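PDB 4WES: nitrogenase molybdenum-iron protein beta chain from Clostridium pasteurianum, which forms, together with the alpha chain, the dinitrogen-reducing molybdenum-iron component of nitrogenase and shares an [8Fe-7S] cluster with that chain. Local coordinates for residues B[160-165]-B[251-256]; B[294-299]-B[425-430]. One frame throughout, in Å; residues are numbered along the deposited sequence.

Contact 1 (B[160-165]-B[251-256]); sequences YLSENT and KTLEKK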
loop_
_atom_site.group_PDB
_atom_site.type_symbol
_atom_site.label_atom_id
_atom_site.label_comp_id
_atom_site.label_asym_id
_atom_site.label_seq_id
_atom_site.Cartn_x
_atom_site.Cartn_y
_atom_site.Cartn_z
ATOM N N TYR B 160 21.830 27.755 -24.618
ATOM C CA TYR B 160 21.049 28.724 -25.378
ATOM C C TYR B 160 20.491 29.868 -24.583
ATOM O O TYR B 160 20.378 30.957 -25.136
ATOM C CB TYR B 160 19.867 28.016 -26.055
ATOM C CG TYR B 160 20.207 27.300 -27.354
ATOM C CD1 TYR B 160 20.727 26.009 -27.360
ATOM C CD2 TYR B 160 20.021 27.918 -28.581
ATOM C CE1 TYR B 160 21.023 25.361 -28.546
ATOM C CE2 TYR B 160 20.297 27.283 -29.772
ATOM C CZ TYR B 160 20.803 25.989 -29.757
ATOM O OH TYR B 160 21.048 25.373 -30.955
ATOM N N LEU B 161 20.126 29.637 -23.313
ATOM C CA LEU B 161 19.332 30.624 -22.591
ATOM C C LEU B 161 20.044 31.393 -21.470
ATOM O O LEU B 161 19.823 32.588 -21.304
ATOM C CB LEU B 161 18.063 29.971 -22.054
ATOM C CG LEU B 161 17.184 29.339 -23.108
ATOM C CD1 LEU B 161 15.959 28.745 -22.448
ATOM C CD2 LEU B 161 16.793 30.284 -24.240
ATOM N N SER B 162 20.844 30.704 -20.657
ATOM C CA SER B 162 21.344 31.348 -19.444
ATOM C C SER B 162 22.219 32.550 -19.784
ATOM O O SER B 162 23.113 32.439 -20.619
ATOM C CB SER B 162 22.180 30.382 -18.632
ATOM O OG SER B 162 21.426 29.217 -18.275
ATOM N N GLU B 163 21.991 33.660 -19.098
ATOM C CA GLU B 163 22.819 34.860 -19.350
ATOM C C GLU B 163 23.053 35.646 -18.081
ATOM O O GLU B 163 22.105 35.882 -17.298
ATOM C CB GLU B 163 22.215 35.755 -20.427
ATOM C CG GLU B 163 22.987 37.063 -20.591
ATOM C CD GLU B 163 22.568 37.902 -21.788
ATOM O OE1 GLU B 163 21.510 37.613 -22.386
ATOM O OE2 GLU B 163 23.303 38.862 -22.119
ATOM N N ASN B 164 24.312 35.997 -17.844
ATOM C CA ASN B 164 24.690 36.880 -16.754
ATOM C C ASN B 164 24.683 38.296 -17.306
ATOM O O ASN B 164 25.480 38.612 -18.167
ATOM C CB ASN B 164 26.070 36.494 -16.271
ATOM C CG ASN B 164 26.525 37.315 -15.078
ATOM O OD1 ASN B 164 26.164 38.493 -14.910
ATOM N ND2 ASN B 164 27.342 36.687 -14.234
ATOM N N THR B 165 23.724 39.087 -16.865
ATOM C CA THR B 165 23.575 40.458 -17.343
ATOM C C THR B 165 24.100 41.464 -16.331
ATOM O O THR B 165 23.927 42.670 -16.513
ATOM C CB THR B 165 22.116 40.793 -17.616
ATOM O OG1 THR B 165 21.352 40.609 -16.417
ATOM C CG2 THR B 165 21.569 39.876 -18.666
ATOM N N LYS B 251 27.784 22.662 -14.280
ATOM C CA LYS B 251 29.131 22.988 -14.724
ATOM C C LYS B 251 29.129 23.883 -15.959
ATOM O O LYS B 251 29.964 24.793 -16.096
ATOM C CB LYS B 251 29.905 21.688 -14.996
ATOM C CG LYS B 251 30.226 20.878 -13.761
ATOM C CD LYS B 251 30.910 19.532 -14.046
ATOM C CE LYS B 251 31.267 18.839 -12.741
ATOM N NZ LYS B 251 31.927 17.516 -12.953
ATOM N N THR B 252 28.214 23.622 -16.870
ATOM C CA THR B 252 28.109 24.421 -18.087
ATOM C C THR B 252 27.735 25.862 -17.715
ATOM O O THR B 252 28.272 26.819 -18.280
ATOM C CB THR B 252 27.090 23.801 -19.069
ATOM O OG1 THR B 252 27.505 22.474 -19.407
ATOM C CG2 THR B 252 26.972 24.602 -20.362
ATOM N N LEU B 253 26.823 26.009 -16.755
ATOM C CA LEU B 253 26.405 27.318 -16.286
ATOM C C LEU B 253 27.553 28.054 -15.588
ATOM O O LEU B 253 27.705 29.279 -15.720
ATOM C CB LEU B 253 25.192 27.174 -15.359
ATOM C CG LEU B 253 24.558 28.479 -14.887
ATOM C CD1 LEU B 253 24.201 29.430 -16.006
ATOM C CD2 LEU B 253 23.337 28.154 -14.041
ATOM N N GLU B 254 28.377 27.314 -14.830
ATOM C CA GLU B 254 29.540 27.923 -14.213
ATOM C C GLU B 254 30.492 28.489 -15.293
ATOM O O GLU B 254 30.985 29.629 -15.194
ATOM C CB GLU B 254 30.280 26.943 -13.302
ATOM C CG GLU B 254 31.451 27.606 -12.563
ATOM C CD GLU B 254 32.292 26.660 -11.738
ATOM O OE1 GLU B 254 32.715 27.080 -10.636
ATOM O OE2 GLU B 254 32.533 25.507 -12.186
ATOM N N LYS B 255 30.732 27.702 -16.336
ATOM C CA LYS B 255 31.647 28.108 -17.385
ATOM C C LYS B 255 31.081 29.300 -18.155
ATOM O O LYS B 255 31.810 30.279 -18.459
ATOM C CB LYS B 255 31.915 26.964 -18.343
ATOM C CG LYS B 255 32.768 25.859 -17.754
ATOM C CD LYS B 255 32.828 24.679 -18.706
ATOM C CE LYS B 255 33.185 23.380 -18.011
ATOM N NZ LYS B 255 34.506 23.466 -17.340
ATOM N N LYS B 256 29.796 29.260 -18.484
ATOM C CA LYS B 256 29.188 30.300 -19.312
ATOM C C LYS B 256 28.971 31.612 -18.560
ATOM O O LYS B 256 29.226 32.694 -19.100
ATOM C CB LYS B 256 27.855 29.832 -19.870
ATOM C CG LYS B 256 27.277 30.739 -20.942
ATOM C CD LYS B 256 25.871 30.309 -21.332
ATOM C CE LYS B 256 25.324 31.162 -22.462
ATOM N NZ LYS B 256 23.893 30.956 -22.737
HETATM O O HOH W 1 23.274 32.470 -24.917
#
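Lys256 and Ser162 meet where the last turn of helix 146-161 passes into a loop beside helix 243-257, the crossover helix of a beta-alpha-beta unit between the parallel strands 237-241 and 261-264. The tight part is small and apolar. Leu253 turns its CD1 methyl onto Ser162, 3.4 Å from CB, which is closer than normal van der Waals contact, and the same methyl lies 3.6 Å from Ser162 OG. The hydroxyl is hydrogen-bonded to Thr232 OG1, which helps fix the side chain whose CB meets the Leu253 methyl. Leu253 also packs on Val158 of helix 146-161.

The other side is polar and more open. Lys256 is an exposed residue whose chain is fully extended, CG anti to the backbone N (chi1 -169°), far enough to bring its ammonium to the carbonyls at the C-terminal end of helix 146-161. Four acceptors surround NZ, the backbone oxygens of Val158, Asn159 and Ser162 and water 1, so at least one of its three N-H groups must be shared or the bonds alternate. Water 1, 2.7 Å from NZ, passes a longer bond of 3.3 Å on to Tyr160 O. Positive charge at this helix end is probably favourable. The bond from Lys256 NZ to Ser162 O measures 2.7 Å and meets the oxygen on a lone pair in the carbonyl plane, with a C=O...N angle of 142°.

Contact 2 (B[294-299]-B[425-430]); sequences EERGQL and VGYKGA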
loop_
_atom_site.group_PDB
_atom_site.type_symbol
_atom_site.label_atom_id
_atom_site.label_comp_id
_atom_site.label_asym_id
_atom_site.label_seq_id
_atom_site.Cartn_x
_atom_site.Cartn_y
_atom_site.Cartn_z
ATOM N N GLU B 294 10.539 19.655 12.694
ATOM C CA GLU B 294 9.494 18.706 13.131
ATOM C C GLU B 294 9.421 17.523 12.164
ATOM O O GLU B 294 9.308 16.374 12.598
ATOM C CB GLU B 294 8.125 19.395 13.239
ATOM C CG GLU B 294 7.078 18.477 13.804
ATOM C CD GLU B 294 5.654 18.967 13.689
ATOM O OE1 GLU B 294 5.268 19.482 12.624
ATOM O OE2 GLU B 294 4.893 18.782 14.677
ATOM N N GLU B 295 9.415 17.797 10.855
ATOM C CA GLU B 295 9.339 16.721 9.854
ATOM C C GLU B 295 10.496 15.721 10.006
ATOM O O GLU B 295 10.294 14.501 9.968
ATOM C CB GLU B 295 9.401 17.286 8.442
ATOM C CG GLU B 295 8.354 18.260 8.027
ATOM C CD GLU B 295 8.642 19.092 6.752
ATOM O OE1 GLU B 295 9.493 18.720 5.929
ATOM O OE2 GLU B 295 7.932 20.168 6.573
ATOM N N ARG B 296 11.701 16.246 10.187
ATOM C CA ARG B 296 12.850 15.373 10.398
ATOM C C ARG B 296 12.635 14.515 11.627
ATOM O O ARG B 296 12.902 13.310 11.644
ATOM C CB ARG B 296 14.137 16.171 10.501
ATOM C CG ARG B 296 15.359 15.275 10.629
ATOM C CD ARG B 296 16.609 16.112 10.811
ATOM N NE ARG B 296 17.848 15.308 10.779
ATOM C CZ ARG B 296 18.308 14.511 11.750
ATOM N NH1 ARG B 296 17.699 14.450 12.940
ATOM N NH2 ARG B 296 19.393 13.786 11.551
ATOM N N GLY B 297 12.186 15.137 12.716
ATOM C CA GLY B 297 11.970 14.394 13.929
ATOM C C GLY B 297 10.857 13.373 13.861
ATOM O O GLY B 297 10.901 12.365 14.562
ATOM N N GLN B 298 9.841 13.628 13.031
ATOM C CA GLN B 298 8.822 12.620 12.771
ATOM C C GLN B 298 9.426 11.446 11.982
ATOM O O GLN B 298 9.077 10.286 12.236
ATOM C CB GLN B 298 7.649 13.214 11.993
ATOM C CG GLN B 298 6.805 14.182 12.826
ATOM C CD GLN B 298 5.829 14.940 11.960
ATOM O OE1 GLN B 298 6.176 15.406 10.860
ATOM N NE2 GLN B 298 4.620 15.065 12.427
ATOM N N LEU B 299 10.281 11.738 11.015
ATOM C CA LEU B 299 10.965 10.650 10.311
ATOM C C LEU B 299 11.795 9.814 11.278
ATOM O O LEU B 299 11.702 8.575 11.256
ATOM C CB LEU B 299 11.889 11.252 9.240
ATOM C CG LEU B 299 12.799 10.233 8.558
ATOM C CD1 LEU B 299 12.048 9.092 7.885
ATOM C CD2 LEU B 299 13.750 10.937 7.600
ATOM N N VAL B 425 11.549 12.338 -2.040
ATOM C CA VAL B 425 12.601 13.166 -1.483
ATOM C C VAL B 425 12.161 13.886 -0.212
ATOM O O VAL B 425 10.965 14.011 0.090
ATOM C CB VAL B 425 13.097 14.202 -2.515
ATOM C CG1 VAL B 425 13.681 13.514 -3.724
ATOM C CG2 VAL B 425 12.009 15.217 -2.894
ATOM N N GLY B 426 13.141 14.407 0.502
ATOM C CA GLY B 426 12.885 15.149 1.716
ATOM C C GLY B 426 12.511 14.276 2.893
ATOM O O GLY B 426 12.425 13.051 2.797
ATOM N N TYR B 427 12.299 14.897 4.053
ATOM C CA TYR B 427 11.822 14.148 5.203
ATOM C C TYR B 427 10.427 13.610 4.938
ATOM O O TYR B 427 10.123 12.467 5.329
ATOM C CB TYR B 427 11.872 15.017 6.468
ATOM C CG TYR B 427 13.231 15.634 6.698
ATOM C CD1 TYR B 427 14.363 14.854 6.907
ATOM C CD2 TYR B 427 13.405 17.014 6.727
ATOM C CE1 TYR B 427 15.628 15.410 7.107
ATOM C CE2 TYR B 427 14.643 17.577 6.921
ATOM C CZ TYR B 427 15.757 16.782 7.117
ATOM O OH TYR B 427 16.983 17.364 7.293
ATOM N N LYS B 428 9.595 14.383 4.256
ATOM C CA LYS B 428 8.248 13.963 3.908
ATOM C C LYS B 428 8.247 12.700 3.034
ATOM O O LYS B 428 7.490 11.747 3.251
ATOM C CB LYS B 428 7.555 15.107 3.164
ATOM C CG LYS B 428 6.141 14.867 2.686
ATOM C CD LYS B 428 5.430 16.039 1.991
ATOM C CE LYS B 428 4.080 15.534 1.464
ATOM N NZ LYS B 428 3.373 16.448 0.515
ATOM N N GLY B 429 9.094 12.702 2.016
ATOM C CA GLY B 429 9.205 11.560 1.129
ATOM C C GLY B 429 9.786 10.351 1.830
ATOM O O GLY B 429 9.378 9.205 1.582
ATOM N N ALA B 430 10.729 10.571 2.744
ATOM C CA ALA B 430 11.308 9.480 3.512
ATOM C C ALA B 430 10.264 8.806 4.393
ATOM O O ALA B 430 10.256 7.576 4.515
ATOM C CB ALA B 430 12.463 9.999 4.361
HETATM O O HOH W 2 10.532 17.159 3.930
#
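The Tyr427 ring carries the aliphatic part of Arg296 on one face: Arg296 CB stands 3.6 Å from the ring centroid and only 4° off the normal, a CH-pi contact over the middle of the ring. Arg296 CG follows on the same chain, 3.5 Å from Tyr427 CE1, and CD reaches as far as the phenol oxygen. At the ring edge, near its plane, lies Leu299 CD2, 4.0 Å from Tyr427 CD1. The guanidinium does not stack on the ring; its plane is turned 76° from it, and Tyr427 OH sits at the guanidinium edge. CG anti to the backbone N (chi1 -176°) and a chain extended to NE carry the arginine over the ring face toward the phenol oxygen, and the turn about its last torsion tilts the guanidinium away from the ring plane. Both polar ends converge on Asp274 OD1, salt-bridged to Arg296 NE and hydrogen-bonded to Tyr427 OH.

Beyond the CD1 edge of the ring, Ala430 CB fits against the fork of Leu299, 3.6 Å from CD2 and 3.7 Å from CD1. The short segments 294-299 and 426-430 run nearly parallel here, their axes 8.7 Å apart. On the other flank Glu295 and Tyr427 touch through their CB atoms, and water 2 links Glu295 OE1, also salt-bridged to Arg189, to the backbone N of Lys428, in the opening turn of helix 426-448.

Arg296 NH1 is hydrogen-bonded to Met514 O of the alpha chain, and Glu294 OE2 forms a salt bridge with Arg185 of the second beta subunit. Across the two segments themselves, cohesion is therefore apolar and CH-pi, while the polar groups are tied through the shared Asp274, whose carboxylate probably offsets the buried arginine charge, and a bridging water.

How the contacts relate
Contacts 1 and 2 follow one another along the chain, the first closing before the second opens. Their centres lie 34 Å apart and their nearest atoms about 20 Å apart, without touching. Contact 1 joins the end of helix 146-161, which leads from the sheet of strand 133-136 to that of strand 172-175, to a crossover helix of the latter sheet and meets no other protein chain, whereas contact 2 borders both the alpha chain and the second beta subunit. Neither takes part in the [8Fe-7S] cluster site. In contact 2 the side chain of Leu299 is about 11 Å from a bound iron(II) ion, and the iron-site residues Asp301 and Asp305 lie further along helix 290-305.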